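Local coordinates for protein copper-containing nitrite reductase (PDB 6THE) that reduces nitrite to nitric oxide, probably by passing electrons from a type 1 copper to a type 2 copper where nitrite binds, at residues Leu33-Leu38 with Leu74-Asp79; Gly40-Gly45 with Tyr190-Gly195; Thr46-Trp51 with Gly174-Ser179; Ile83-Phe88 with Gly96-Leu101. All coordinates share one frame; numbering follows the deposited sequence.

Contact 1: residues Leu33-Leu38 with Leu74-Asp79; sequences LLSVEL and LKNAAD. With 9JE (pentane-1,5-diol), chain O.
A parallel strand pair joins Leu33-Ser35 to Leu74-Asn76, whose segment axes approach to 4.8 Å. Lys75 bonds through both backbone groups: its N gives to Leu33 O at 3.0 Å, and its O takes Ser35 N. Ala77 N adds a bond to Ser35 O just past the end of the second strand. On the face of Ser35 and Asn76, Ser35 OG donates to Asn76 OD1 at 2.7 Å, coming from above the amide plane, 72° out of it. ND2 of the same amide gives to the Met82 and Val103 carbonyls, which fixes its rotation. Replacing Asn76 by an alanine is likely to leave Ser35 OG and Ser80 OG without their shared acceptor and the Met82 and Val103 carbonyls without their donor. The pair lies in one sheet of a cupredoxin beta sandwich, strands 28-43 and 69-76 being neighbours there. On the face of Ser35 and Asn76, Leu74 CD1 also packs on Leu33 CB at 3.8 Å. The other face carries Leu34 and Lys75 side by side, CD1 of the leucine on CG of the lysine at 3.6 Å, while Lys75 NZ reaches Gly106 O. Further along, a pentane-1,5-diol lays C03 over Ala77 CB and gives O07 to Asp79 OD2 at 2.7 Å.

Contact 2: residues Gly40-Gly45 with Tyr190-Gly195; sequences GRLAEG and YFVFNG
Leu42 is the knob of this contact, pushed against Tyr190 and Val192 with no hydrogen bond between the two segments. Its CD2 methyl sits over one face of the Tyr190 ring, 3.9 Å from the centroid and only 15° off the ring normal, a CH-pi contact displaced a little toward the CE1 side. Chi1 of 163° sets CG anti to the backbone N; from there the branch sends CD2 to the tyrosine and CD1 into the hollow between Val192 CG1, at 4.3 Å, and Gly195 O. Ala43 adds a smaller bump, its CB 4.4 Å from Tyr190 CE2 and oblique to the ring. Two consecutive side chains can point at the same strand because Leu42 and Ala43 form a classic beta bulge opposite Thr46, where the chain turns a corner. Beside the bulge, Arg41 and Glu44 close a salt bridge within their own segment. NE and NH2 both grip Glu44 OE2, each at 2.9 Å and from the same face of the carboxylate, while Arg41 NH1 reaches Val197 O. The Tyr190 ring also meets that of Tyr170, their planes about 50° apart. The contact joins two cupredoxin-type domains: Leu42 comes from strand 28-43 of the first, beside Phe48 and Tyr50 of strand 46-53, whereas strand 190-193 borders the second domain's sheet next to strand 155-164, whose Ile164 touches both Leu42 and Tyr190, with helix 199-203 lying against Arg41 and Phe193.

Contact 3: residues Thr46-Trp51 with Gly174-Ser179; sequences TTFGYW and GSAEFS
Gly174 O receives Thr47 N at 3.1 Å, and Thr47 O receives Ala176 N at 2.8 Å. A weak bond from Gly49 N to Ala176 O continues the parallel pairing. Phe48, between Thr47 and Gly49, has its CG anti to the backbone N (chi1 -177°), which lays the ring along the neighbouring strand. Ala176 CB meets the ring edge in plane, 3.8 Å from CD1, and CE1 reaches the Glu177 backbone carbonyl carbon. On the side of CD2 the Phe48 ring turns its edge to Tyr50, CD2 standing 3.8 Å above the centre of the tyrosine ring. With an alanine in its place, a gap would probably open beside Ala176 and the Tyr50 ring would lose the edge that covers its face. Farther out, Thr47 OG1 is held by Glu39, and Glu177 N by Asp167 OD1. Phe178 packs on helix 130-135, and Ser179 takes the N-cap position of helix 180-185. Strand 174-176 is the outermost strand, within this chain, of the first cupredoxin domain's sheet and pairs in parallel with strand 46-53, although in sequence it follows strand 155-164 of the second domain.

Contact 4: residues Ile83-Phe88 with Gly96-Leu101; sequences IHSVDF and GGAAAL. With CU (copper (II) ion), chain B.
Phe88 and Gly96 meet at the close-fitting end of this contact. Phe88 N gives to Gly96 O at 3.2 Å, nearly straight at 169°, though the donor is tilted from the carbonyl plane; the same oxygen lies near the edge of the Phe88 ring. Gly96 CA is set against Asp87 OD1, and a CB on it would run into that oxygen and Phe88 O, so a glycine suits the place. Next door, Val86 works with both methyls: CG2 lies over one face of the Phe88 ring, 3.6 Å above its plane, and CG1 packs at 3.6 Å on CD1 of Leu101, the two side chains running alongside each other. Ala98 CB rests against Val86 O and Ser85 CB. Residues Ile83-Phe88 give one ligand to a cupredoxin type 1 copper site: His84 ND1 binds the copper ion at 2.3 Å, with Cys125, His133 and Met138 completing the set. Its NE2 bonds to Glu37, and Ser85 OG to Thr127 and Ala126. The side chain of Asp87 comes within about 3 Å of a second copper, the one bound by His89 and His124, and packs on Ile232 of a neighbouring subunit; it probably corresponds to the active-site aspartate of related nitrite reductases. The looser side is the bend: Ala99 is exposed and its CB points away from Ile83-Phe88, while Ala100, also without a touch on that segment, packs on Tyr305 of a neighbouring subunit. At the far end Ile83 is partly exposed and touched by a pentane-1,5-diol.

Contacts 1, 2 and 3 all draw on the sheet that holds strands 28-43 and 46-53. Contacts 1 and 3 meet directly, Leu38 N lying 3.1 Å from Tyr50 O, a probable hydrogen bond. Contacts 2 and 3, with centres about 10 Å apart, are tied by Tyr50 OH and Gly195 O at 2.9 Å, where the two domains join. Contact 1 also backs the type 1 copper in contact 4: Glu37 OE1 is 3.0 Å from His84 NE2, probably bonded, so it is a second-shell group for that ligand. Contact 3 touches the same histidine through Trp51 CD2, 4.2 Å from His84 CE1. Contact 2 stands apart from contact 4, their nearest atoms about 14 Å away.

Contact 1: residues Leu33-Leu38 with Leu74-Asp79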
loop_
_atom_site.group_PDB
_atom_site.type_symbol
_atom_site.label_atom_id
_atom_site.label_comp_id
_atom_site.label_asym_id
_atom_site.label_seq_id
_atom_site.Cartn_x
_atom_site.Cartn_y
_atom_site.Cartn_z
ATOM N N LEU A 33 6.878 26.785 16.403
ATOM C CA LEU A 33 5.602 26.415 15.812
ATOM C C LEU A 33 4.466 26.959 16.675
ATOM O O LEU A 33 4.494 26.836 17.898
ATOM C CB LEU A 33 5.517 24.889 15.688
ATOM C CG LEU A 33 6.376 24.248 14.597
ATOM C CD1 LEU A 33 6.274 22.732 14.653
ATOM C CD2 LEU A 33 5.983 24.751 13.214
ATOM N N LEU A 34 3.472 27.558 16.010
ATOM C CA LEU A 34 2.300 28.111 16.668
ATOM C C LEU A 34 1.051 27.434 16.112
ATOM O O LEU A 34 0.807 27.467 14.907
ATOM C CB LEU A 34 2.273 29.628 16.436
ATOM C CG LEU A 34 1.007 30.362 16.881
ATOM C CD1 LEU A 34 0.907 30.424 18.398
ATOM C CD2 LEU A 34 0.959 31.763 16.292
ATOM N N SER A 35 0.274 26.816 17.008
ATOM C CA SER A 35 -0.962 26.146 16.637
ATOM C C SER A 35 -2.117 27.144 16.649
ATOM O O SER A 35 -2.424 27.732 17.686
ATOM C CB SER A 35 -1.234 24.963 17.532
ATOM O OG SER A 35 -1.304 25.360 18.893
ATOM N N VAL A 36 -2.739 27.330 15.478
ATOM C CA VAL A 36 -3.804 28.304 15.300
ATOM C C VAL A 36 -5.031 27.599 14.727
ATOM O O VAL A 36 -4.915 26.775 13.820
ATOM C CB VAL A 36 -3.366 29.473 14.392
ATOM C CG1 VAL A 36 -4.343 30.638 14.453
ATOM C CG2 VAL A 36 -1.954 29.952 14.701
ATOM N N GLU A 37 -6.203 27.941 15.275
ATOM C CA GLU A 37 -7.483 27.511 14.735
ATOM C C GLU A 37 -8.139 28.706 14.049
ATOM O O GLU A 37 -8.370 29.735 14.683
ATOM C CB GLU A 37 -8.388 26.978 15.847
ATOM C CG GLU A 37 -7.763 25.875 16.682
ATOM C CD GLU A 37 -8.621 25.382 17.836
ATOM O OE1 GLU A 37 -8.060 24.779 18.770
ATOM O OE2 GLU A 37 -9.850 25.599 17.797
ATOM N N LEU A 38 -8.427 28.563 12.750
ATOM C CA LEU A 38 -8.994 29.655 11.975
ATOM C C LEU A 38 -9.914 29.114 10.881
ATOM O O LEU A 38 -9.773 27.970 10.449
ATOM C CB LEU A 38 -7.861 30.517 11.402
ATOM C CG LEU A 38 -7.012 29.889 10.296
ATOM C CD1 LEU A 38 -7.468 30.378 8.928
ATOM C CD2 LEU A 38 -5.541 30.220 10.499
ATOM N N LEU A 74 6.709 25.053 21.070
ATOM C CA LEU A 74 5.325 24.986 20.630
ATOM C C LEU A 74 4.471 25.931 21.471
ATOM O O LEU A 74 4.266 25.707 22.663
ATOM C CB LEU A 74 4.827 23.539 20.718
ATOM C CG LEU A 74 3.465 23.270 20.076
ATOM C CD1 LEU A 74 3.559 23.288 18.556
ATOM C CD2 LEU A 74 2.900 21.943 20.552
ATOM N N LYS A 75 3.991 26.995 20.819
ATOM C CA LYS A 75 3.084 27.959 21.417
ATOM C C LYS A 75 1.673 27.671 20.909
ATOM O O LYS A 75 1.490 27.316 19.746
ATOM C CB LYS A 75 3.540 29.381 21.067
ATOM C CG LYS A 75 2.629 30.515 21.524
ATOM C CD LYS A 75 2.817 30.928 22.968
ATOM C CE LYS A 75 1.867 32.028 23.389
ATOM N NZ LYS A 75 2.129 32.479 24.776
ATOM N N ASN A 76 0.688 27.814 21.800
ATOM C CA ASN A 76 -0.712 27.670 21.435
ATOM C C ASN A 76 -1.393 29.031 21.556
ATOM O O ASN A 76 -1.249 29.710 22.571
ATOM C CB ASN A 76 -1.411 26.592 22.269
ATOM C CG ASN A 76 -2.685 26.066 21.640
ATOM O OD1 ASN A 76 -3.098 26.520 20.574
ATOM N ND2 ASN A 76 -3.314 25.101 22.290
ATOM N N ALA A 77 -2.127 29.412 20.502
ATOM C CA ALA A 77 -2.839 30.679 20.450
ATOM C C ALA A 77 -3.849 30.753 21.592
ATOM O O ALA A 77 -4.374 29.731 22.028
ATOM C CB ALA A 77 -3.507 30.837 19.104
ATOM N N ALA A 78 -4.112 31.978 22.062
ATOM C CA ALA A 78 -4.955 32.214 23.224
ATOM C C ALA A 78 -6.419 31.929 22.896
ATOM O O ALA A 78 -7.198 31.594 23.787
ATOM C CB ALA A 78 -4.763 33.628 23.716
ATOM N N ASP A 79 -6.776 32.055 21.613
ATOM C CA ASP A 79 -8.156 31.933 21.167
ATOM C C ASP A 79 -8.457 30.500 20.731
ATOM O O ASP A 79 -9.559 30.215 20.267
ATOM C CB ASP A 79 -8.490 32.969 20.087
ATOM C CG ASP A 79 -7.589 32.910 18.865
ATOM O OD1 ASP A 79 -6.353 32.916 19.043
ATOM O OD2 ASP A 79 -8.129 32.860 17.742
HETATM C C02 9JE O . -1.964 34.713 17.588
HETATM C C03 9JE O . -3.422 34.342 17.489
HETATM C C04 9JE O . -3.988 34.482 16.096
HETATM C C05 9JE O . -5.460 34.157 16.007
HETATM C C06 9JE O . -6.343 35.376 15.911
HETATM O O01 9JE O . -1.491 34.613 18.921
HETATM O O07 9JE O . -7.698 35.054 16.170
#

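Contact 2: residues Gly40-Gly45 with Tyr190-Gly195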
loop_
_atom_site.group_PDB
_atom_site.type_symbol
_atom_site.label_atom_id
_atom_site.label_comp_id
_atom_site.label_asym_id
_atom_site.label_seq_id
_atom_site.Cartn_x
_atom_site.Cartn_y
_atom_site.Cartn_z
ATOM N N GLY A 40 -10.980 28.882 7.211
ATOM C CA GLY A 40 -10.262 28.965 5.950
ATOM C C GLY A 40 -11.090 28.451 4.776
ATOM O O GLY A 40 -12.088 27.758 4.968
ATOM N N ARG A 41 -10.647 28.799 3.562
ATOM C CA ARG A 41 -11.305 28.400 2.330
ATOM C C ARG A 41 -10.923 26.960 1.999
ATOM O O ARG A 41 -9.768 26.678 1.685
ATOM C CB ARG A 41 -10.918 29.360 1.198
ATOM C CG ARG A 41 -11.457 28.971 -0.171
ATOM C CD ARG A 41 -10.549 29.447 -1.289
ATOM N NE ARG A 41 -10.905 28.865 -2.577
ATOM C CZ ARG A 41 -10.446 27.708 -3.046
ATOM N NH1 ARG A 41 -9.599 26.983 -2.335
ATOM N NH2 ARG A 41 -10.841 27.278 -4.230
ATOM N N LEU A 42 -11.911 26.061 2.083
ATOM C CA LEU A 42 -11.744 24.657 1.737
ATOM C C LEU A 42 -12.000 24.478 0.242
ATOM O O LEU A 42 -11.214 23.845 -0.457
ATOM C CB LEU A 42 -12.717 23.821 2.579
ATOM C CG LEU A 42 -12.978 22.392 2.102
ATOM C CD1 LEU A 42 -11.751 21.513 2.287
ATOM C CD2 LEU A 42 -14.173 21.791 2.828
ATOM N N ALA A 43 -13.124 25.037 -0.221
ATOM C CA ALA A 43 -13.481 25.079 -1.629
ATOM C C ALA A 43 -14.130 26.428 -1.927
ATOM O O ALA A 43 -14.256 27.264 -1.034
ATOM C CB ALA A 43 -14.403 23.930 -1.959
ATOM N N GLU A 44 -14.528 26.635 -3.187
ATOM C CA GLU A 44 -15.195 27.866 -3.579
ATOM C C GLU A 44 -16.607 27.873 -3.000
ATOM O O GLU A 44 -17.441 27.049 -3.371
ATOM C CB GLU A 44 -15.181 28.043 -5.101
ATOM C CG GLU A 44 -13.805 28.350 -5.672
ATOM C CD GLU A 44 -13.194 29.687 -5.282
ATOM O OE1 GLU A 44 -13.953 30.661 -5.098
ATOM O OE2 GLU A 44 -11.953 29.752 -5.162
ATOM N N GLY A 45 -16.845 28.802 -2.067
ATOM C CA GLY A 45 -18.131 28.939 -1.401
ATOM C C GLY A 45 -18.207 28.119 -0.115
ATOM O O GLY A 45 -19.177 28.229 0.633
ATOM N N TYR A 190 -13.775 15.190 1.114
ATOM C CA TYR A 190 -12.779 15.895 0.324
ATOM C C TYR A 190 -11.414 15.234 0.494
ATOM O O TYR A 190 -11.021 14.884 1.605
ATOM C CB TYR A 190 -12.690 17.361 0.755
ATOM C CG TYR A 190 -13.929 18.189 0.519
ATOM C CD1 TYR A 190 -14.966 18.206 1.439
ATOM C CD2 TYR A 190 -14.056 18.973 -0.616
ATOM C CE1 TYR A 190 -16.106 18.967 1.229
ATOM C CE2 TYR A 190 -15.186 19.745 -0.839
ATOM C CZ TYR A 190 -16.216 19.739 0.085
ATOM O OH TYR A 190 -17.331 20.494 -0.131
ATOM N N PHE A 191 -10.710 15.067 -0.633
ATOM C CA PHE A 191 -9.289 14.764 -0.646
ATOM C C PHE A 191 -8.548 15.993 -1.165
ATOM O O PHE A 191 -8.896 16.525 -2.217
ATOM C CB PHE A 191 -9.003 13.541 -1.521
ATOM C CG PHE A 191 -9.353 12.209 -0.906
ATOM C CD1 PHE A 191 -8.427 11.514 -0.141
ATOM C CD2 PHE A 191 -10.603 11.641 -1.106
ATOM C CE1 PHE A 191 -8.746 10.286 0.420
ATOM C CE2 PHE A 191 -10.921 10.411 -0.548
ATOM C CZ PHE A 191 -9.992 9.735 0.212
ATOM N N VAL A 192 -7.534 16.439 -0.416
ATOM C CA VAL A 192 -6.918 17.731 -0.676
ATOM C C VAL A 192 -5.397 17.600 -0.708
ATOM O O VAL A 192 -4.812 16.840 0.064
ATOM C CB VAL A 192 -7.382 18.800 0.337
ATOM C CG1 VAL A 192 -8.832 19.206 0.115
ATOM C CG2 VAL A 192 -7.158 18.371 1.781
ATOM N N PHE A 193 -4.780 18.345 -1.632
ATOM C CA PHE A 193 -3.348 18.595 -1.622
ATOM C C PHE A 193 -3.110 19.980 -1.029
ATOM O O PHE A 193 -3.641 20.967 -1.534
ATOM C CB PHE A 193 -2.769 18.555 -3.040
ATOM C CG PHE A 193 -2.509 17.186 -3.617
ATOM C CD1 PHE A 193 -1.755 16.248 -2.927
ATOM C CD2 PHE A 193 -2.989 16.850 -4.875
ATOM C CE1 PHE A 193 -1.511 14.994 -3.471
ATOM C CE2 PHE A 193 -2.742 15.597 -5.419
ATOM C CZ PHE A 193 -2.003 14.672 -4.716
ATOM N N ASN A 194 -2.320 20.030 0.049
ATOM C CA ASN A 194 -1.925 21.272 0.697
ATOM C C ASN A 194 -3.153 22.070 1.137
ATOM O O ASN A 194 -3.266 23.256 0.832
ATOM C CB ASN A 194 -0.951 22.089 -0.159
ATOM C CG ASN A 194 0.409 21.441 -0.304
ATOM O OD1 ASN A 194 0.554 20.236 -0.109
ATOM N ND2 ASN A 194 1.413 22.231 -0.648
ATOM N N GLY A 195 -4.072 21.403 1.846
ATOM C CA GLY A 195 -5.086 22.097 2.623
ATOM C C GLY A 195 -6.469 22.109 1.976
ATOM O O GLY A 195 -7.440 21.673 2.593
#

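Contact 3: residues Thr46-Trp51 with Gly174-Ser179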
loop_
_atom_site.group_PDB
_atom_site.type_symbol
_atom_site.label_atom_id
_atom_site.label_comp_id
_atom_site.label_asym_id
_atom_site.label_seq_id
_atom_site.Cartn_x
_atom_site.Cartn_y
_atom_site.Cartn_z
ATOM N N THR A 46 -17.170 27.310 0.137
ATOM C CA THR A 46 -17.147 26.413 1.282
ATOM C C THR A 46 -15.979 26.774 2.199
ATOM O O THR A 46 -14.843 26.906 1.746
ATOM C CB THR A 46 -17.105 24.944 0.838
ATOM O OG1 THR A 46 -17.944 24.790 -0.308
ATOM C CG2 THR A 46 -17.545 23.984 1.922
ATOM N N THR A 47 -16.286 26.929 3.493
ATOM C CA THR A 47 -15.291 27.203 4.517
ATOM C C THR A 47 -15.287 26.064 5.534
ATOM O O THR A 47 -16.286 25.363 5.687
ATOM C CB THR A 47 -15.527 28.570 5.174
ATOM O OG1 THR A 47 -16.864 28.604 5.679
ATOM C CG2 THR A 47 -15.306 29.732 4.228
ATOM N N PHE A 48 -14.153 25.894 6.226
ATOM C CA PHE A 48 -13.967 24.794 7.159
ATOM C C PHE A 48 -13.205 25.277 8.391
ATOM O O PHE A 48 -12.415 26.216 8.311
ATOM C CB PHE A 48 -13.256 23.630 6.460
ATOM C CG PHE A 48 -13.062 22.389 7.295
ATOM C CD1 PHE A 48 -14.098 21.486 7.483
ATOM C CD2 PHE A 48 -11.837 22.115 7.884
ATOM C CE1 PHE A 48 -13.916 20.344 8.249
ATOM C CE2 PHE A 48 -11.654 20.973 8.649
ATOM C CZ PHE A 48 -12.695 20.089 8.831
ATOM N N GLY A 49 -13.459 24.618 9.530
ATOM C CA GLY A 49 -12.757 24.891 10.773
ATOM C C GLY A 49 -11.426 24.145 10.839
ATOM O O GLY A 49 -11.386 22.977 11.218
ATOM N N TYR A 50 -10.348 24.847 10.472
ATOM C CA TYR A 50 -9.022 24.261 10.354
ATOM C C TYR A 50 -8.250 24.417 11.660
ATOM O O TYR A 50 -8.276 25.478 12.280
ATOM C CB TYR A 50 -8.232 24.949 9.238
ATOM C CG TYR A 50 -8.565 24.510 7.835
ATOM C CD1 TYR A 50 -7.933 23.419 7.259
ATOM C CD2 TYR A 50 -9.499 25.195 7.074
ATOM C CE1 TYR A 50 -8.228 23.011 5.967
ATOM C CE2 TYR A 50 -9.807 24.801 5.781
ATOM C CZ TYR A 50 -9.169 23.704 5.227
ATOM O OH TYR A 50 -9.464 23.315 3.952
ATOM N N TRP A 51 -7.562 23.341 12.059
ATOM C CA TRP A 51 -6.501 23.411 13.051
ATOM C C TRP A 51 -5.165 23.311 12.317
ATOM O O TRP A 51 -4.942 22.363 11.567
ATOM C CB TRP A 51 -6.654 22.312 14.113
ATOM C CG TRP A 51 -7.999 22.235 14.772
ATOM C CD1 TRP A 51 -8.953 23.211 14.833
ATOM C CD2 TRP A 51 -8.533 21.114 15.501
ATOM N NE1 TRP A 51 -10.044 22.771 15.531
ATOM C CE2 TRP A 51 -9.817 21.489 15.955
ATOM C CE3 TRP A 51 -8.058 19.833 15.809
ATOM C CZ2 TRP A 51 -10.625 20.627 16.696
ATOM C CZ3 TRP A 51 -8.858 18.982 16.541
ATOM C CH2 TRP A 51 -10.124 19.376 16.979
ATOM N N GLY A 174 -21.155 26.765 2.361
ATOM C CA GLY A 174 -21.442 27.134 3.738
ATOM C C GLY A 174 -20.328 26.704 4.687
ATOM O O GLY A 174 -19.260 26.279 4.248
ATOM N N SER A 175 -20.600 26.821 5.993
ATOM C CA SER A 175 -19.638 26.483 7.031
ATOM C C SER A 175 -19.636 24.976 7.272
ATOM O O SER A 175 -20.690 24.374 7.476
ATOM C CB SER A 175 -19.921 27.246 8.300
ATOM O OG SER A 175 -19.841 28.646 8.076
ATOM N N ALA A 176 -18.437 24.383 7.244
ATOM C CA ALA A 176 -18.267 22.954 7.450
ATOM C C ALA A 176 -17.493 22.701 8.741
ATOM O O ALA A 176 -16.524 23.397 9.038
ATOM C CB ALA A 176 -17.574 22.339 6.259
ATOM N N GLU A 177 -17.945 21.693 9.496
ATOM C CA GLU A 177 -17.283 21.267 10.719
ATOM C C GLU A 177 -16.873 19.803 10.579
ATOM O O GLU A 177 -17.330 19.109 9.673
ATOM C CB GLU A 177 -18.193 21.503 11.929
ATOM C CG GLU A 177 -19.423 20.611 11.956
ATOM C CD GLU A 177 -20.520 21.037 12.916
ATOM O OE1 GLU A 177 -20.853 22.242 12.940
ATOM O OE2 GLU A 177 -21.047 20.163 13.633
ATOM N N PHE A 178 -16.005 19.352 11.493
ATOM C CA PHE A 178 -15.504 17.988 11.506
ATOM C C PHE A 178 -16.633 17.025 11.870
ATOM O O PHE A 178 -17.453 17.323 12.736
ATOM C CB PHE A 178 -14.327 17.872 12.480
ATOM C CG PHE A 178 -13.774 16.481 12.660
ATOM C CD1 PHE A 178 -12.838 15.968 11.774
ATOM C CD2 PHE A 178 -14.183 15.687 13.722
ATOM C CE1 PHE A 178 -12.328 14.688 11.944
ATOM C CE2 PHE A 178 -13.674 14.407 13.889
ATOM C CZ PHE A 178 -12.746 13.913 13.002
ATOM N N SER A 179 -16.657 15.873 11.190
ATOM C CA SER A 179 -17.612 14.815 11.473
ATOM C C SER A 179 -16.874 13.581 11.983
ATOM O O SER A 179 -16.060 12.997 11.266
ATOM C CB SER A 179 -18.453 14.501 10.261
ATOM O OG SER A 179 -19.439 13.526 10.570
#

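Contact 4: residues Ile83-Phe88 with Gly96-Leu101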
loop_
_atom_site.group_PDB
_atom_site.type_symbol
_atom_site.label_atom_id
_atom_site.label_comp_id
_atom_site.label_asym_id
_atom_site.label_seq_id
_atom_site.Cartn_x
_atom_site.Cartn_y
_atom_site.Cartn_z
ATOM N N ILE A 83 -6.335 21.575 23.021
ATOM C CA ILE A 83 -4.951 21.301 23.375
ATOM C C ILE A 83 -4.244 20.801 22.117
ATOM O O ILE A 83 -4.809 20.016 21.358
ATOM C CB ILE A 83 -4.876 20.273 24.525
ATOM C CG1 ILE A 83 -5.702 20.711 25.739
ATOM C CG2 ILE A 83 -3.430 19.980 24.906
ATOM C CD1 ILE A 83 -6.067 19.586 26.681
ATOM N N HIS A 84 -3.010 21.271 21.903
ATOM C CA HIS A 84 -2.247 20.901 20.722
ATOM C C HIS A 84 -0.858 20.403 21.112
ATOM O O HIS A 84 -0.293 20.834 22.117
ATOM C CB HIS A 84 -2.202 22.063 19.721
ATOM C CG HIS A 84 -3.539 22.460 19.191
ATOM N ND1 HIS A 84 -4.380 21.566 18.560
ATOM C CD2 HIS A 84 -4.180 23.649 19.188
ATOM C CE1 HIS A 84 -5.484 22.184 18.193
ATOM N NE2 HIS A 84 -5.385 23.464 18.568
ATOM N N SER A 85 -0.330 19.487 20.293
ATOM C CA SER A 85 1.005 18.934 20.455
ATOM C C SER A 85 1.654 18.767 19.084
ATOM O O SER A 85 1.108 19.226 18.081
ATOM C CB SER A 85 0.960 17.633 21.216
ATOM O OG SER A 85 0.108 16.701 20.566
ATOM N N VAL A 86 2.827 18.121 19.053
ATOM C CA VAL A 86 3.503 17.808 17.804
ATOM C C VAL A 86 4.354 16.551 17.982
ATOM O O VAL A 86 5.163 16.459 18.904
ATOM C CB VAL A 86 4.304 19.006 17.246
ATOM C CG1 VAL A 86 5.340 19.538 18.225
ATOM C CG2 VAL A 86 4.935 18.702 15.895
ATOM N N ASP A 87 4.142 15.587 17.077
ATOM C CA ASP A 87 4.841 14.314 17.065
ATOM C C ASP A 87 5.752 14.271 15.841
ATOM O O ASP A 87 5.274 14.279 14.710
ATOM C CB ASP A 87 3.840 13.151 17.097
ATOM C CG ASP A 87 4.429 11.772 16.837
ATOM O OD1 ASP A 87 5.671 11.646 16.814
ATOM O OD2 ASP A 87 3.634 10.827 16.661
ATOM N N PHE A 88 7.066 14.224 16.091
ATOM C CA PHE A 88 8.058 14.147 15.031
ATOM C C PHE A 88 8.441 12.688 14.800
ATOM O O PHE A 88 8.750 11.964 15.745
ATOM C CB PHE A 88 9.286 14.995 15.374
ATOM C CG PHE A 88 9.020 16.469 15.548
ATOM C CD1 PHE A 88 8.974 17.319 14.452
ATOM C CD2 PHE A 88 8.824 17.012 16.810
ATOM C CE1 PHE A 88 8.731 18.675 14.613
ATOM C CE2 PHE A 88 8.582 18.369 16.970
ATOM C CZ PHE A 88 8.537 19.198 15.872
ATOM N N GLY A 96 7.020 10.782 20.176
ATOM C CA GLY A 96 7.758 11.597 19.225
ATOM C C GLY A 96 8.044 12.992 19.773
ATOM O O GLY A 96 8.257 13.930 19.007
ATOM N N GLY A 97 8.043 13.107 21.106
ATOM C CA GLY A 97 8.291 14.364 21.793
ATOM C C GLY A 97 6.998 15.087 22.164
ATOM O O GLY A 97 7.040 16.178 22.728
ATOM N N ALA A 98 5.857 14.461 21.849
ATOM C CA ALA A 98 4.548 15.055 22.071
ATOM C C ALA A 98 4.074 14.793 23.499
ATOM O O ALA A 98 3.073 15.361 23.933
ATOM C CB ALA A 98 3.564 14.531 21.055
ATOM N N ALA A 99 4.804 13.930 24.217
ATOM C CA ALA A 99 4.477 13.571 25.589
ATOM C C ALA A 99 4.614 14.788 26.501
ATOM O O ALA A 99 3.858 14.933 27.458
ATOM C CB ALA A 99 5.358 12.435 26.049
ATOM N N ALA A 100 5.582 15.656 26.182
ATOM C CA ALA A 100 5.872 16.832 26.986
ATOM C C ALA A 100 5.658 18.106 26.169
ATOM O O ALA A 100 6.216 19.153 26.491
ATOM C CB ALA A 100 7.280 16.743 27.526
ATOM N N LEU A 101 4.839 18.006 25.114
ATOM C CA LEU A 101 4.507 19.157 24.289
ATOM C C LEU A 101 2.991 19.321 24.192
ATOM O O LEU A 101 2.488 19.901 23.232
ATOM C CB LEU A 101 5.152 19.011 22.905
ATOM C CG LEU A 101 6.571 19.562 22.767
ATOM C CD1 LEU A 101 7.128 19.264 21.384
ATOM C CD2 LEU A 101 6.612 21.060 23.038
HETATM CU CU CU B . -3.955 19.503 17.690
#